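PDB 5V7P: protein-S-isoprenylcysteine O-methyltransferase from Tribolium castaneum, which catalyses the S-adenosyl-L-methionine-dependent methyl esterification of isoprenylated C-terminal cysteine residues of proteins, working within the membrane of the endoplasmic reticulum. Local coordinates for residues G15-F20 with L73-G78; V171-A176 with H209-G214; I177-S182 with V199-Y204. All coordinates share one frame; numbering follows the deposited sequence.

Contact 1: G15-F20 with L73-G78. With MPG ([(Z)-octadec-9-enyl] (2R)-2,3-bis(oxidanyl)propanoate), chain Z.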
loop_
_atom_site.group_PDB
_atom_site.type_symbol
_atom_site.label_atom_id
_atom_site.label_comp_id
_atom_site.label_asym_id
_atom_site.label_seq_id
_atom_site.Cartn_x
_atom_site.Cartn_y
_atom_site.Cartn_z
ATOM N N GLY A 15 -9.206 22.546 -0.954
ATOM C CA GLY A 15 -8.957 23.799 -0.259
ATOM C C GLY A 15 -7.476 24.083 -0.104
ATOM O O GLY A 15 -7.007 25.186 -0.393
ATOM N N SER A 16 -6.717 23.085 0.356
ATOM C CA SER A 16 -5.271 23.246 0.457
ATOM C C SER A 16 -4.652 23.478 -0.914
ATOM O O SER A 16 -3.749 24.308 -1.066
ATOM C CB SER A 16 -4.653 22.018 1.127
ATOM O OG SER A 16 -3.241 22.128 1.193
ATOM N N SER A 17 -5.132 22.757 -1.930
ATOM C CA SER A 17 -4.634 22.969 -3.285
ATOM C C SER A 17 -4.913 24.390 -3.754
ATOM O O SER A 17 -4.075 25.007 -4.423
ATOM C CB SER A 17 -5.266 21.957 -4.239
ATOM O OG SER A 17 -4.801 20.644 -3.978
ATOM N N LEU A 18 -6.085 24.928 -3.416
ATOM C CA LEU A 18 -6.421 26.288 -3.825
ATOM C C LEU A 18 -5.562 27.309 -3.090
ATOM O O LEU A 18 -5.093 28.281 -3.694
ATOM C CB LEU A 18 -7.905 26.555 -3.577
ATOM C CG LEU A 18 -8.459 27.872 -4.125
ATOM C CD1 LEU A 18 -8.504 27.844 -5.646
ATOM C CD2 LEU A 18 -9.841 28.156 -3.549
ATOM N N VAL A 19 -5.342 27.102 -1.791
ATOM C CA VAL A 19 -4.547 28.043 -1.003
ATOM C C VAL A 19 -3.152 28.185 -1.600
ATOM O O VAL A 19 -2.704 29.289 -1.935
ATOM C CB VAL A 19 -4.487 27.592 0.468
ATOM C CG1 VAL A 19 -3.391 28.332 1.240
ATOM C CG2 VAL A 19 -5.833 27.818 1.140
ATOM N N PHE A 20 -2.441 27.066 -1.742
ATOM C CA PHE A 20 -1.066 27.125 -2.216
ATOM C C PHE A 20 -0.982 27.422 -3.706
ATOM O O PHE A 20 0.050 27.920 -4.167
ATOM C CB PHE A 20 -0.349 25.820 -1.873
ATOM C CG PHE A 20 -0.194 25.601 -0.399
ATOM C CD1 PHE A 20 0.802 26.253 0.308
ATOM C CD2 PHE A 20 -1.056 24.763 0.289
ATOM C CE1 PHE A 20 0.944 26.065 1.670
ATOM C CE2 PHE A 20 -0.920 24.573 1.652
ATOM C CZ PHE A 20 0.084 25.225 2.342
ATOM N N LEU A 73 -0.913 20.046 -0.906
ATOM C CA LEU A 73 0.318 20.829 -0.906
ATOM C C LEU A 73 1.324 20.248 -1.892
ATOM O O LEU A 73 1.878 20.967 -2.732
ATOM C CB LEU A 73 0.907 20.863 0.507
ATOM C CG LEU A 73 1.643 22.132 0.940
ATOM C CD1 LEU A 73 2.334 21.915 2.280
ATOM C CD2 LEU A 73 2.640 22.572 -0.103
ATOM N N VAL A 74 1.560 18.937 -1.809
ATOM C CA VAL A 74 2.540 18.294 -2.678
ATOM C C VAL A 74 2.116 18.407 -4.137
ATOM O O VAL A 74 2.950 18.618 -5.026
ATOM C CB VAL A 74 2.735 16.827 -2.254
ATOM C CG1 VAL A 74 3.675 16.101 -3.207
ATOM C CG2 VAL A 74 3.268 16.762 -0.827
ATOM N N LEU A 75 0.819 18.267 -4.408
ATOM C CA LEU A 75 0.327 18.372 -5.778
ATOM C C LEU A 75 0.695 19.720 -6.391
ATOM O O LEU A 75 1.324 19.784 -7.455
ATOM C CB LEU A 75 -1.187 18.159 -5.802
ATOM C CG LEU A 75 -1.894 18.433 -7.133
ATOM C CD1 LEU A 75 -1.302 17.591 -8.255
ATOM C CD2 LEU A 75 -3.383 18.171 -7.000
ATOM N N VAL A 76 0.307 20.812 -5.731
ATOM C CA VAL A 76 0.542 22.142 -6.288
ATOM C C VAL A 76 2.037 22.425 -6.389
ATOM O O VAL A 76 2.518 22.944 -7.403
ATOM C CB VAL A 76 -0.184 23.206 -5.444
ATOM C CG1 VAL A 76 0.274 24.620 -5.813
ATOM C CG2 VAL A 76 -1.690 23.075 -5.628
ATOM N N LEU A 77 2.792 22.101 -5.339
ATOM C CA LEU A 77 4.234 22.319 -5.382
ATOM C C LEU A 77 4.875 21.524 -6.510
ATOM O O LEU A 77 5.819 21.998 -7.154
ATOM C CB LEU A 77 4.863 21.951 -4.037
ATOM C CG LEU A 77 5.262 23.130 -3.146
ATOM C CD1 LEU A 77 4.097 24.094 -2.933
ATOM C CD2 LEU A 77 5.786 22.619 -1.812
ATOM N N GLY A 78 4.374 20.317 -6.772
ATOM C CA GLY A 78 4.899 19.539 -7.881
ATOM C C GLY A 78 4.689 20.231 -9.214
ATOM O O GLY A 78 5.619 20.370 -10.012
HETATM C C2 MPG Z . -1.692 34.732 0.428
HETATM C C3 MPG Z . -2.237 33.406 -0.098
HETATM C C4 MPG Z . -3.099 32.749 0.976
HETATM C C5 MPG Z . -4.452 33.455 1.033
HETATM C C6 MPG Z . -5.504 32.507 1.600
HETATM C C7 MPG Z . -6.732 32.519 0.693
HETATM C C8 MPG Z . -6.402 31.819 -0.625
HETATM C C9 MPG Z . -7.608 31.899 -1.557
HETATM C C10 MPG Z . -8.624 31.074 -1.404
HETATM C C11 MPG Z . -8.606 30.027 -0.293
HETATM O O1 MPG Z . 0.213 35.517 -0.772
HETATM C C1 MPG Z . -0.169 34.731 0.318
HETATM C CXD MPG Z . 2.343 36.253 0.385
HETATM O O2 MPG Z . 2.960 37.464 0.719
HETATM C C21 MPG Z . 3.317 35.397 -0.421
HETATM O O3 MPG Z . 2.624 34.686 -1.410
HETATM O O4 MPG Z . 0.874 37.657 -0.806
HETATM C CX3 MPG Z . 1.096 36.551 -0.443
#

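Contact 2: V171-A176 with H209-G214. With SAH (S-adenosyl-L-homocysteine), chain C; MPG ([(Z)-octadec-9-enyl] (2R)-2,3-bis(oxidanyl)propanoate), chain R.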
loop_
_atom_site.group_PDB
_atom_site.type_symbol
_atom_site.label_atom_id
_atom_site.label_comp_id
_atom_site.label_asym_id
_atom_site.label_seq_id
_atom_site.Cartn_x
_atom_site.Cartn_y
_atom_site.Cartn_z
ATOM N N VAL A 171 -5.440 4.769 -14.066
ATOM C CA VAL A 171 -6.790 4.530 -14.568
ATOM C C VAL A 171 -7.162 3.065 -14.387
ATOM O O VAL A 171 -8.249 2.738 -13.899
ATOM C CB VAL A 171 -6.900 4.971 -16.039
ATOM C CG1 VAL A 171 -8.274 4.629 -16.613
ATOM C CG2 VAL A 171 -6.647 6.467 -16.156
ATOM N N LEU A 172 -6.261 2.159 -14.770
ATOM C CA LEU A 172 -6.512 0.736 -14.570
ATOM C C LEU A 172 -6.825 0.444 -13.109
ATOM O O LEU A 172 -7.792 -0.259 -12.793
ATOM C CB LEU A 172 -5.299 -0.081 -15.025
ATOM C CG LEU A 172 -5.526 -1.514 -15.527
ATOM C CD1 LEU A 172 -4.263 -2.345 -15.335
ATOM C CD2 LEU A 172 -6.717 -2.196 -14.869
ATOM N N ARG A 173 -6.015 0.995 -12.201
ATOM C CA ARG A 173 -6.162 0.709 -10.778
ATOM C C ARG A 173 -7.523 1.164 -10.263
ATOM O O ARG A 173 -8.278 0.376 -9.680
ATOM C CB ARG A 173 -5.032 1.391 -10.001
ATOM C CG ARG A 173 -5.111 1.228 -8.489
ATOM C CD ARG A 173 -4.015 0.337 -7.974
ATOM N NE ARG A 173 -4.408 -0.329 -6.735
ATOM C CZ ARG A 173 -4.178 0.138 -5.513
ATOM N NH1 ARG A 173 -4.588 -0.547 -4.454
ATOM N NH2 ARG A 173 -3.534 1.284 -5.342
ATOM N N LYS A 174 -7.845 2.443 -10.457
ATOM C CA LYS A 174 -9.071 2.990 -9.885
ATOM C C LYS A 174 -10.309 2.354 -10.506
ATOM O O LYS A 174 -11.309 2.130 -9.814
ATOM C CB LYS A 174 -9.096 4.508 -10.053
ATOM C CG LYS A 174 -8.547 5.268 -8.852
ATOM C CD LYS A 174 -7.121 4.849 -8.510
ATOM C CE LYS A 174 -6.623 5.559 -7.264
ATOM N NZ LYS A 174 -5.223 5.175 -6.918
ATOM N N THR A 175 -10.265 2.053 -11.805
ATOM C CA THR A 175 -11.377 1.339 -12.425
ATOM C C THR A 175 -11.600 -0.007 -11.752
ATOM O O THR A 175 -12.743 -0.392 -11.479
ATOM C CB THR A 175 -11.122 1.154 -13.920
ATOM O OG1 THR A 175 -9.859 0.511 -14.121
ATOM C CG2 THR A 175 -11.138 2.495 -14.632
ATOM N N ALA A 176 -10.518 -0.735 -11.470
ATOM C CA ALA A 176 -10.649 -2.017 -10.786
ATOM C C ALA A 176 -11.333 -1.853 -9.434
ATOM O O ALA A 176 -12.220 -2.638 -9.080
ATOM C CB ALA A 176 -9.272 -2.661 -10.615
ATOM N N HIS A 209 -5.996 -9.657 -11.454
ATOM C CA HIS A 209 -5.581 -8.700 -10.428
ATOM C C HIS A 209 -5.291 -7.351 -11.074
ATOM O O HIS A 209 -4.164 -6.849 -11.026
ATOM C CB HIS A 209 -4.364 -9.229 -9.672
ATOM C CG HIS A 209 -4.530 -10.636 -9.186
ATOM N ND1 HIS A 209 -5.285 -10.957 -8.078
ATOM C CD2 HIS A 209 -4.050 -11.807 -9.666
ATOM C CE1 HIS A 209 -5.257 -12.264 -7.894
ATOM N NE2 HIS A 209 -4.515 -12.803 -8.844
ATOM N N PRO A 210 -6.304 -6.723 -11.680
ATOM C CA PRO A 210 -6.055 -5.470 -12.409
ATOM C C PRO A 210 -5.560 -4.334 -11.528
ATOM O O PRO A 210 -4.838 -3.458 -12.019
ATOM C CB PRO A 210 -7.423 -5.150 -13.031
ATOM C CG PRO A 210 -8.412 -5.853 -12.157
ATOM C CD PRO A 210 -7.727 -7.101 -11.690
ATOM N N SER A 211 -5.927 -4.310 -10.245
ATOM C CA SER A 211 -5.436 -3.247 -9.374
ATOM C C SER A 211 -3.946 -3.412 -9.100
ATOM O O SER A 211 -3.216 -2.422 -8.998
ATOM C CB SER A 211 -6.233 -3.216 -8.067
ATOM O OG SER A 211 -5.652 -4.045 -7.075
ATOM N N TYR A 212 -3.469 -4.656 -8.995
ATOM C CA TYR A 212 -2.035 -4.876 -8.837
ATOM C C TYR A 212 -1.287 -4.624 -10.138
ATOM O O TYR A 212 -0.138 -4.167 -10.112
ATOM C CB TYR A 212 -1.768 -6.298 -8.336
ATOM C CG TYR A 212 -2.410 -6.624 -7.001
ATOM C CD1 TYR A 212 -2.838 -5.618 -6.142
ATOM C CD2 TYR A 212 -2.588 -7.942 -6.602
ATOM C CE1 TYR A 212 -3.426 -5.918 -4.926
ATOM C CE2 TYR A 212 -3.167 -8.248 -5.389
ATOM C CZ TYR A 212 -3.585 -7.233 -4.555
ATOM O OH TYR A 212 -4.169 -7.533 -3.347
ATOM N N VAL A 213 -1.914 -4.910 -11.281
ATOM C CA VAL A 213 -1.297 -4.592 -12.567
ATOM C C VAL A 213 -1.077 -3.090 -12.684
ATOM O O VAL A 213 0.012 -2.627 -13.045
ATOM C CB VAL A 213 -2.162 -5.124 -13.725
ATOM C CG1 VAL A 213 -1.603 -4.681 -15.074
ATOM C CG2 VAL A 213 -2.251 -6.636 -13.676
ATOM N N GLY A 214 -2.115 -2.306 -12.390
ATOM C CA GLY A 214 -1.965 -0.860 -12.424
ATOM C C GLY A 214 -0.922 -0.367 -11.441
ATOM O O GLY A 214 -0.083 0.470 -11.777
HETATM N N SAH C . -6.284 -8.678 -6.457
HETATM C CA SAH C . -7.380 -7.841 -6.929
HETATM C CB SAH C . -8.091 -7.183 -5.753
HETATM C CG SAH C . -7.169 -6.472 -4.768
HETATM S SD SAH C . -8.070 -5.949 -3.285
HETATM C C SAH C . -6.875 -6.776 -7.900
HETATM O O SAH C . -5.673 -6.521 -7.995
HETATM O OXT SAH C . -7.653 -6.142 -8.613
HETATM C "C5'" SAH C . -7.797 -7.501 -2.382
HETATM C "C4'" SAH C . -9.086 -8.226 -2.015
HETATM O "O4'" SAH C . -9.868 -8.442 -3.172
HETATM C "C3'" SAH C . -8.778 -9.588 -1.410
HETATM O "O3'" SAH C . -9.319 -9.688 -0.113
HETATM C "C2'" SAH C . -9.406 -10.604 -2.342
HETATM O "O2'" SAH C . -10.104 -11.594 -1.621
HETATM C "C1'" SAH C . -10.331 -9.778 -3.232
HETATM N N9 SAH C . -10.361 -10.233 -4.638
HETATM C C8 SAH C . -9.295 -10.514 -5.452
HETATM N N7 SAH C . -9.758 -10.883 -6.667
HETATM C C5 SAH C . -11.106 -10.836 -6.642
HETATM C C6 SAH C . -12.068 -11.112 -7.601
HETATM N N6 SAH C . -11.717 -11.507 -8.822
HETATM N N1 SAH C . -13.397 -10.973 -7.274
HETATM C C2 SAH C . -13.767 -10.565 -6.011
HETATM N N3 SAH C . -12.806 -10.293 -5.064
HETATM C C4 SAH C . -11.497 -10.428 -5.375
HETATM C C2 MPG R . -14.938 -1.619 -18.518
HETATM C C3 MPG R . -14.046 -0.394 -18.337
HETATM C C4 MPG R . -13.037 -0.353 -19.480
HETATM C C5 MPG R . -12.152 0.883 -19.334
HETATM C C6 MPG R . -10.984 0.587 -18.397
HETATM C C7 MPG R . -9.880 1.620 -18.612
HETATM C C8 MPG R . -8.592 1.125 -17.966
HETATM C C9 MPG R . -7.409 1.911 -18.544
HETATM C C10 MPG R . -6.281 1.372 -18.963
HETATM C C11 MPG R . -5.960 -0.124 -18.938
HETATM C C12 MPG R . -5.536 -0.575 -20.330
HETATM C C13 MPG R . -4.159 0.002 -20.649
HETATM O O1 MPG R . -17.210 -2.237 -18.214
HETATM C C1 MPG R . -16.173 -1.500 -17.630
HETATM C CXD MPG R . -19.587 -3.066 -17.976
HETATM O O2 MPG R . -19.466 -4.447 -18.175
HETATM C C21 MPG R . -19.853 -2.382 -19.315
HETATM O O3 MPG R . -20.818 -3.108 -20.027
HETATM O O4 MPG R . -18.212 -2.342 -16.203
HETATM C CX3 MPG R . -18.293 -2.520 -17.374
#

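Contact 3: I177-S182 with V199-Y204. With SAH (S-adenosyl-L-homocysteine), chain C; MPG ([(Z)-octadec-9-enyl] (2R)-2,3-bis(oxidanyl)propanoate), chain B.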
loop_
_atom_site.group_PDB
_atom_site.type_symbol
_atom_site.label_atom_id
_atom_site.label_comp_id
_atom_site.label_asym_id
_atom_site.label_seq_id
_atom_site.Cartn_x
_atom_site.Cartn_y
_atom_site.Cartn_z
ATOM N N ILE A 177 -10.939 -0.833 -8.665
ATOM C CA ILE A 177 -11.547 -0.612 -7.356
ATOM C C ILE A 177 -13.038 -0.336 -7.505
ATOM O O ILE A 177 -13.860 -0.849 -6.737
ATOM C CB ILE A 177 -10.830 0.534 -6.616
ATOM C CG1 ILE A 177 -9.357 0.179 -6.396
ATOM C CG2 ILE A 177 -11.507 0.818 -5.275
ATOM C CD1 ILE A 177 -8.515 1.311 -5.834
ATOM N N LEU A 178 -13.409 0.480 -8.493
ATOM C CA LEU A 178 -14.821 0.755 -8.740
ATOM C C LEU A 178 -15.555 -0.497 -9.204
ATOM O O LEU A 178 -16.689 -0.751 -8.784
ATOM C CB LEU A 178 -14.962 1.870 -9.775
ATOM C CG LEU A 178 -14.761 3.296 -9.261
ATOM C CD1 LEU A 178 -13.917 4.117 -10.228
ATOM C CD2 LEU A 178 -16.109 3.963 -9.038
ATOM N N THR A 179 -14.920 -1.295 -10.067
ATOM C CA THR A 179 -15.569 -2.497 -10.582
ATOM C C THR A 179 -15.753 -3.537 -9.486
ATOM O O THR A 179 -16.774 -4.233 -9.446
ATOM C CB THR A 179 -14.751 -3.075 -11.737
ATOM O OG1 THR A 179 -14.539 -2.062 -12.727
ATOM C CG2 THR A 179 -15.473 -4.253 -12.377
ATOM N N ALA A 180 -14.776 -3.662 -8.587
ATOM C CA ALA A 180 -14.868 -4.623 -7.497
ATOM C C ALA A 180 -15.833 -4.183 -6.406
ATOM O O ALA A 180 -16.314 -5.030 -5.648
ATOM C CB ALA A 180 -13.485 -4.857 -6.889
ATOM N N GLY A 181 -16.114 -2.888 -6.303
ATOM C CA GLY A 181 -17.067 -2.424 -5.312
ATOM C C GLY A 181 -16.596 -2.726 -3.907
ATOM O O GLY A 181 -15.414 -2.591 -3.574
ATOM N N SER A 182 -17.535 -3.151 -3.060
ATOM C CA SER A 182 -17.197 -3.547 -1.700
ATOM C C SER A 182 -16.417 -4.856 -1.642
ATOM O O SER A 182 -16.002 -5.255 -0.548
ATOM C CB SER A 182 -18.470 -3.661 -0.859
ATOM O OG SER A 182 -19.438 -4.473 -1.501
ATOM N N VAL A 199 -15.854 -11.412 -8.866
ATOM C CA VAL A 199 -15.936 -10.387 -9.900
ATOM C C VAL A 199 -15.123 -10.878 -11.088
ATOM O O VAL A 199 -13.924 -11.158 -10.955
ATOM C CB VAL A 199 -15.413 -9.030 -9.399
ATOM C CG1 VAL A 199 -15.527 -7.968 -10.492
ATOM C CG2 VAL A 199 -16.165 -8.598 -8.144
ATOM N N THR A 200 -15.774 -10.989 -12.249
ATOM C CA THR A 200 -15.124 -11.466 -13.463
ATOM C C THR A 200 -15.411 -10.576 -14.666
ATOM O O THR A 200 -15.023 -10.927 -15.787
ATOM C CB THR A 200 -15.559 -12.903 -13.780
ATOM O OG1 THR A 200 -16.978 -12.942 -13.971
ATOM C CG2 THR A 200 -15.183 -13.844 -12.646
ATOM N N HIS A 201 -16.077 -9.444 -14.470
ATOM C CA HIS A 201 -16.439 -8.549 -15.557
ATOM C C HIS A 201 -15.573 -7.297 -15.518
ATOM O O HIS A 201 -14.834 -7.049 -14.561
ATOM C CB HIS A 201 -17.924 -8.176 -15.480
ATOM C CG HIS A 201 -18.280 -7.352 -14.281
ATOM N ND1 HIS A 201 -18.464 -7.899 -13.030
ATOM C CD2 HIS A 201 -18.495 -6.022 -14.146
ATOM C CE1 HIS A 201 -18.772 -6.940 -12.174
ATOM N NE2 HIS A 201 -18.797 -5.792 -12.826
ATOM N N GLY A 202 -15.679 -6.501 -16.579
ATOM C CA GLY A 202 -14.866 -5.303 -16.678
ATOM C C GLY A 202 -13.394 -5.656 -16.786
ATOM O O GLY A 202 -13.011 -6.658 -17.399
ATOM N N VAL A 203 -12.549 -4.821 -16.176
ATOM C CA VAL A 203 -11.114 -5.076 -16.199
ATOM C C VAL A 203 -10.775 -6.417 -15.563
ATOM O O VAL A 203 -9.697 -6.965 -15.815
ATOM C CB VAL A 203 -10.353 -3.922 -15.511
ATOM C CG1 VAL A 203 -10.498 -2.640 -16.322
ATOM C CG2 VAL A 203 -10.840 -3.714 -14.082
ATOM N N TYR A 204 -11.673 -6.971 -14.744
ATOM C CA TYR A 204 -11.449 -8.309 -14.211
ATOM C C TYR A 204 -11.645 -9.393 -15.262
ATOM O O TYR A 204 -11.305 -10.552 -15.000
ATOM C CB TYR A 204 -12.360 -8.557 -13.007
ATOM C CG TYR A 204 -11.869 -7.846 -11.771
ATOM C CD1 TYR A 204 -12.272 -6.547 -11.485
ATOM C CD2 TYR A 204 -10.975 -8.459 -10.906
ATOM C CE1 TYR A 204 -11.808 -5.887 -10.362
ATOM C CE2 TYR A 204 -10.510 -7.812 -9.784
ATOM C CZ TYR A 204 -10.926 -6.525 -9.517
ATOM O OH TYR A 204 -10.459 -5.877 -8.398
HETATM N N SAH C . -6.284 -8.678 -6.457
HETATM C CA SAH C . -7.380 -7.841 -6.929
HETATM C CB SAH C . -8.091 -7.183 -5.753
HETATM C CG SAH C . -7.169 -6.472 -4.768
HETATM S SD SAH C . -8.070 -5.949 -3.285
HETATM C C SAH C . -6.875 -6.776 -7.900
HETATM O O SAH C . -5.673 -6.521 -7.995
HETATM O OXT SAH C . -7.653 -6.142 -8.613
HETATM C "C5'" SAH C . -7.797 -7.501 -2.382
HETATM C "C4'" SAH C . -9.086 -8.226 -2.015
HETATM O "O4'" SAH C . -9.868 -8.442 -3.172
HETATM C "C3'" SAH C . -8.778 -9.588 -1.410
HETATM O "O3'" SAH C . -9.319 -9.688 -0.113
HETATM C "C2'" SAH C . -9.406 -10.604 -2.342
HETATM O "O2'" SAH C . -10.104 -11.594 -1.621
HETATM C "C1'" SAH C . -10.331 -9.778 -3.232
HETATM N N9 SAH C . -10.361 -10.233 -4.638
HETATM C C8 SAH C . -9.295 -10.514 -5.452
HETATM N N7 SAH C . -9.758 -10.883 -6.667
HETATM C C5 SAH C . -11.106 -10.836 -6.642
HETATM C C6 SAH C . -12.068 -11.112 -7.601
HETATM N N6 SAH C . -11.717 -11.507 -8.822
HETATM N N1 SAH C . -13.397 -10.973 -7.274
HETATM C C2 SAH C . -13.767 -10.565 -6.011
HETATM N N3 SAH C . -12.806 -10.293 -5.064
HETATM C C4 SAH C . -11.497 -10.428 -5.375
HETATM C C2 MPG B . -16.614 0.905 -13.270
HETATM C C3 MPG B . -16.543 1.683 -14.586
HETATM C C4 MPG B . -15.332 2.613 -14.585
HETATM C C5 MPG B . -14.947 2.925 -16.029
HETATM C C6 MPG B . -14.139 4.221 -16.086
HETATM C C7 MPG B . -13.495 4.355 -17.465
HETATM C C8 MPG B . -12.291 5.290 -17.387
HETATM C C9 MPG B . -12.206 6.101 -18.681
HETATM C C10 MPG B . -11.578 7.259 -18.737
HETATM C C11 MPG B . -10.896 7.864 -17.508
HETATM C C12 MPG B . -9.882 8.922 -17.944
HETATM C C13 MPG B . -9.946 10.118 -16.996
HETATM C C14 MPG B . -8.726 11.008 -17.225
HETATM O O1 MPG B . -18.340 -0.231 -12.075
HETATM C C1 MPG B . -18.007 1.001 -12.653
HETATM C CXD MPG B . -20.350 -1.288 -10.949
HETATM O O2 MPG B . -20.599 -1.543 -9.596
HETATM C C21 MPG B . -19.807 -2.548 -11.619
HETATM O O3 MPG B . -20.508 -3.670 -11.155
HETATM O O4 MPG B . -19.341 0.740 -10.313
HETATM C CX3 MPG B . -19.316 -0.172 -11.072
HETATM O O HOH W 1 -13.950 -2.517 -15.310
#

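Contact 1: G15-F20 with L73-G78
Phe-20 on Leu-73 and Val-76 on Ser-17 make this an apolar helix-to-helix packing contact, probably inside the membrane. It joins helix 4-29 to helix 59-84, two helices inferred to span the membrane. The short helical segments run in roughly the same direction, 36° apart, with their axes 8.5 Å apart at closest approach. The main side-chain contact is a CH-pi interaction. Leu-73 CG stands over one face of the Phe-20 ring, 3.7 Å from the ring centroid, with CD1 near Phe-20 CZ and CD2 above the CD1 side of the ring. Phe-20 CG is anti to its own carbonyl carbon (chi1 -65°), which sets this face against Leu-73. Val-42 and Tyr-45 of helix 35-56 also touch the Phe-20 side chain. Val-76 turns both methyls to the backbone of helix 4-29. Val-76 CG2 lies 3.3 Å from Ser-17 O, and Val-76 CG1 lies 3.7 Å from Phe-20 O. An alanine in place of Phe-20 is likely to open a gap over Leu-73 CG and deprive Val-42 of its aromatic neighbour. The two serines point their hydroxyls to main-chain carbonyls. Ser-16 OG bonds to Ala-69 O, and Ser-17 OG bonds to Phe-13 O within its own helix. No hydrogen bond links the two segments directly, so their fit rests on shape and dispersion, with Ser-16 adding a polar tie to the preceding turn of helix 59-84.

Contact 2: V171-A176 with H209-G214
The segments 171-176 and 209-214 cross at 156°, nearly antiparallel, with helix axes 7.4 Å apart and the CA atoms of Arg-173 and Ser-211 only 4.3 Å apart. This is a close helix-helix packing at the start of helix 210-225, in the cofactor-binding core of the ICMT family. His-209 is the N-cap residue. Gly-214 allows the close approach, since a side chain there would run into Arg-173 N. Leu-172 packs on Pro-210 and Val-213. Leu-172 CD2 meets Pro-210 CB at 3.6 Å, the two side chains crossing at about a right angle, while Leu-172 CD1 meets Val-213 CG1. Leu-172 CG also touches the lipid-like MPG chain. Ala-176 puts CB against Pro-210 CG. Arg-173 bends at chi2, bringing Arg-173 CD to 3.0 Å from Ser-211 O. NE is near the same oxygen but at a poor angle for a hydrogen bond. The guanidinium instead makes a salt bridge from NH2 to Glu-106 on helix 90-113.

The packed helix start presents its first turn to S-adenosyl-L-homocysteine (SAH). Ser-211 N donates to SAH OXT at 162°, and Tyr-212 N donates to SAH O. These main-chain N-H groups, with the helix dipole, are likely to stabilise the carboxylate charge. The Tyr-212 ring lies with one face under that O, while Tyr-212 OH bonds to Glu-250 and Arg-246. SAH N meets His-209 at the ring edge, in plane, and donates to His-209 ND1 at 3.0 Å; His-209 NE2 is held by Glu-251. Ser-211 OG sits between its own N and carbonyl carbon (chi1 90°) and donates to SAH O at 2.6 Å.

Contact 3: I177-S182 with V199-Y204
The side chains of Thr-179 and His-201 lie alongside and run opposite ways, and Tyr-204 turns its ring edge to the same threonine. They join the end of helix 156-180 to the loop leading into helix 203-206, part of the cofactor site of this ICMT-family methyltransferase. Thr-179 CG2 is anti to the backbone N, which points the methyl at the loop. Thr-179 CG2 lies 3.6 Å from His-201 O and 3.7 Å from His-201 NE2, and sits near the plane of the Tyr-204 ring beside CD1. The hydroxyl takes the other branch. Thr-179 OG1 bonds to Thr-175 O in its own helix and accepts from a water, which in turn accepts from Val-203 N. Ala-180 CB lies oblique to the Tyr-204 ring, 3.5 Å from Tyr-204 OH. Val-199 packs CG1 near Thr-179 CG2 and pairs with the adenine of S-adenosyl-L-homocysteine (SAH) through its main chain: Val-199 N donates to SAH N1 at 3.0 Å, and SAH N6 donates to Val-199 O. His-201 NE2 shares a hydrogen bond with O3 of an MPG molecule. At the far end of its ring, Tyr-204 OH donates a weak hydrogen bond to SAH OXT at 2.8 Å.

How the contacts relate
Contact 1 comes first along the chain and closes before the other two begin. It joins helices 4-29 and 59-84, on the opposite side of the chain's centre from contacts 2 and 3. Its centre is about 26 Å from that of contact 2 and about 32 Å from that of contact 3. Contacts 2 and 3 have centres about 9 Å apart and share helix 156-180. Contact 3 falls between the two segments of contact 2 in sequence. They meet where Pro-210 CD packs on Tyr-204 CE2 at 3.4 Å. Both touch S-adenosyl-L-homocysteine, contact 2 at the amino acid part, contact 3 at the adenine and, weakly, the carboxylate. Contact 1 is helix packing away from the cofactor, to whose site contacts 2 and 3 contribute.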